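Local structure of anti-sigma-I factor RsgI2 (Clostridium thermocellum, 4B9P) at residues A11-R16 with Y131-D136. The protein probably acts as an anti-sigma factor that restrains SigI2 until its extracellular cellulose-binding module, the part described here, senses polysaccharide outside the cell. Sequence-based numbering, arbitrary orientation.
Sequences AYNHIR and YDQNSD. With CA (calcium ion), chain B; ZN (zinc ion), chain C.
Gln-133 reaches from the calcium-binding loop to the loop that follows strand 7-13 and donates from NE2 to the backbone oxygen of Ile-15, at 3.0 Å. The N-H points almost straight at its acceptor (170°), which lies close to the Gln-133 amide plane, yet the nitrogen sits above the Ile-15 carbonyl plane rather than on a lone pair. With CG anti to its own carbonyl carbon (chi1 -60°) and the chain extended beyond it, the amide is carried clear of the 133-136 loop. NE2 also donates to the backbone oxygen of Thr-17, so two carbonyls of the same loop fix the rotation of the amide.

The other end of that amide is linked through water. Asn-13 ND2 stays 4.1 Å from Gln-133 OE1, the two side chains passing in opposite senses with amide planes 85° apart. One water spans them: it accepts from Asn-13 ND2 and donates both to Gln-133 OE1, at 2.7 Å, and to the Ile-15 oxygen. Asn-13 is anchored by Asn-140 N at OD1 and by Tyr-46 OH at ND2. Within the loop, Arg-16 NH1 binds Asn-13 O edge-on at 2.9 Å.

Behind Gln-133, a type I turn from Gln-133 to Asp-136 brings Ser-135 OG and Asp-136 OD1 (2.4 Å from the metal) to the calcium ion, joined by Asp-132 O, Thr-49, Asp-51 and a water. The contact therefore ties the calcium loop of this family 3 module to the loop after strand 7-13 by a direct bond, and to the strand's last residue by a shared water, with little apolar packing between the two segments.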
loop_
_atom_site.group_PDB
_atom_site.type_symbol
_atom_site.label_atom_id
_atom_site.label_comp_id
_atom_site.label_asym_id
_atom_site.label_seq_id
_atom_site.Cartn_x
_atom_site.Cartn_y
_atom_site.Cartn_z
ATOM N N ALA A 11 -2.237 3.122 8.881
ATOM C CA ALA A 11 -1.097 2.407 8.298
ATOM C C ALA A 11 0.111 2.540 9.203
ATOM O O ALA A 11 0.172 3.422 10.079
ATOM C CB ALA A 11 -0.770 2.983 6.929
ATOM N N TYR A 12 1.095 1.690 8.989
ATOM C CA TYR A 12 2.420 1.916 9.495
ATOM C C TYR A 12 3.385 1.089 8.659
ATOM O O TYR A 12 2.974 0.200 7.902
ATOM C CB TYR A 12 2.540 1.570 10.992
ATOM C CG TYR A 12 2.510 0.117 11.365
ATOM C CD1 TYR A 12 1.311 -0.599 11.359
ATOM C CD2 TYR A 12 3.665 -0.543 11.795
ATOM C CE1 TYR A 12 1.263 -1.946 11.741
ATOM C CE2 TYR A 12 3.620 -1.872 12.176
ATOM C CZ TYR A 12 2.425 -2.564 12.164
ATOM O OH TYR A 12 2.394 -3.894 12.549
ATOM N N ASN A 13 4.683 1.385 8.807
ATOM C CA ASN A 13 5.727 0.582 8.197
ATOM C C ASN A 13 6.297 -0.372 9.213
ATOM O O ASN A 13 6.752 0.020 10.266
ATOM C CB ASN A 13 6.797 1.512 7.637
ATOM C CG ASN A 13 6.323 2.225 6.423
ATOM O OD1 ASN A 13 5.740 3.301 6.494
ATOM N ND2 ASN A 13 6.521 1.613 5.269
ATOM N N HIS A 14 6.279 -1.657 8.877
ATOM C CA HIS A 14 6.748 -2.672 9.804
ATOM C C HIS A 14 8.263 -2.756 9.850
ATOM O O HIS A 14 8.816 -3.257 10.828
ATOM C CB HIS A 14 6.114 -4.014 9.421
ATOM C CG HIS A 14 6.363 -5.113 10.403
ATOM N ND1 HIS A 14 7.029 -6.272 10.068
ATOM C CD2 HIS A 14 5.980 -5.271 11.691
ATOM C CE1 HIS A 14 7.073 -7.084 11.113
ATOM N NE2 HIS A 14 6.434 -6.506 12.108
ATOM N N ILE A 15 8.917 -2.286 8.794
ATOM C CA ILE A 15 10.356 -2.090 8.788
ATOM C C ILE A 15 10.609 -0.616 8.564
ATOM O O ILE A 15 10.137 -0.060 7.547
ATOM C CB ILE A 15 11.050 -2.886 7.654
ATOM C CG1 ILE A 15 10.860 -4.386 7.862
ATOM C CG2 ILE A 15 12.534 -2.526 7.560
ATOM C CD1 ILE A 15 11.413 -5.177 6.737
ATOM N N ARG A 16 11.335 0.009 9.489
ATOM C CA ARG A 16 11.528 1.455 9.426
ATOM C C ARG A 16 12.970 1.890 9.280
ATOM O O ARG A 16 13.288 3.070 9.434
ATOM C CB ARG A 16 10.917 2.090 10.680
ATOM C CG ARG A 16 9.418 1.912 10.706
ATOM C CD ARG A 16 8.748 2.423 11.931
ATOM N NE ARG A 16 9.149 1.766 13.157
ATOM C CZ ARG A 16 8.735 0.568 13.588
ATOM N NH1 ARG A 16 7.889 -0.195 12.906
ATOM N NH2 ARG A 16 9.163 0.145 14.764
ATOM N N TYR A 131 16.305 -0.537 -1.069
ATOM C CA TYR A 131 15.578 0.727 -1.123
ATOM C C TYR A 131 16.093 1.709 -0.101
ATOM O O TYR A 131 16.488 1.314 1.011
ATOM C CB TYR A 131 14.146 0.487 -0.767
ATOM C CG TYR A 131 13.327 -0.282 -1.782
ATOM C CD1 TYR A 131 12.987 0.284 -2.996
ATOM C CD2 TYR A 131 12.840 -1.539 -1.474
ATOM C CE1 TYR A 131 12.165 -0.404 -3.892
ATOM C CE2 TYR A 131 12.005 -2.219 -2.337
ATOM C CZ TYR A 131 11.652 -1.636 -3.528
ATOM O OH TYR A 131 10.824 -2.326 -4.394
ATOM N N ASP A 132 15.985 3.016 -0.417
ATOM C CA ASP A 132 16.095 4.080 0.569
ATOM C C ASP A 132 14.686 4.531 0.909
ATOM O O ASP A 132 13.970 5.015 0.011
ATOM C CB ASP A 132 16.899 5.235 -0.026
ATOM C CG ASP A 132 16.898 6.425 0.870
ATOM O OD1 ASP A 132 15.997 7.301 0.778
ATOM O OD2 ASP A 132 17.832 6.518 1.686
ATOM N N GLN A 133 14.273 4.409 2.179
ATOM C CA GLN A 133 12.867 4.695 2.516
ATOM C C GLN A 133 12.581 6.154 2.806
ATOM O O GLN A 133 11.450 6.576 2.675
ATOM C CB GLN A 133 12.402 3.857 3.713
ATOM C CG GLN A 133 12.502 2.357 3.467
ATOM C CD GLN A 133 11.569 1.555 4.313
ATOM O OE1 GLN A 133 10.411 1.371 3.919
ATOM N NE2 GLN A 133 12.008 1.133 5.496
ATOM N N ASN A 134 13.556 6.925 3.263
ATOM C CA ASN A 134 13.226 8.305 3.627
ATOM C C ASN A 134 12.913 9.150 2.392
ATOM O O ASN A 134 12.302 10.211 2.529
ATOM C CB ASN A 134 14.380 8.909 4.417
ATOM C CG ASN A 134 14.510 8.307 5.787
ATOM O OD1 ASN A 134 15.554 7.781 6.151
ATOM N ND2 ASN A 134 13.438 8.358 6.546
ATOM N N SER A 135 13.239 8.644 1.209
ATOM C CA SER A 135 12.899 9.262 -0.073
ATOM C C SER A 135 11.510 8.831 -0.571
ATOM O O SER A 135 11.200 9.009 -1.752
ATOM C CB SER A 135 13.972 8.898 -1.120
ATOM O OG SER A 135 14.159 7.485 -1.182
ATOM N N ASP A 136 10.710 8.197 0.293
ATOM C CA ASP A 136 9.409 7.655 -0.115
ATOM C C ASP A 136 8.283 8.458 0.514
ATOM O O ASP A 136 8.147 8.468 1.751
ATOM C CB ASP A 136 9.268 6.180 0.286
ATOM C CG ASP A 136 10.344 5.299 -0.332
ATOM O OD1 ASP A 136 10.995 5.746 -1.308
ATOM O OD2 ASP A 136 10.449 4.140 0.118
HETATM CA CA CA B . 13.203 5.352 -2.218
HETATM ZN ZN ZN C . 6.140 -7.402 13.827
HETATM O O HOH W 1 8.727 -0.443 5.111
HETATM O O HOH W 2 12.345 3.139 -1.504
HETATM O O HOH W 3 4.517 -6.192 14.496
HETATM O O HOH W 4 7.734 -6.640 14.893
#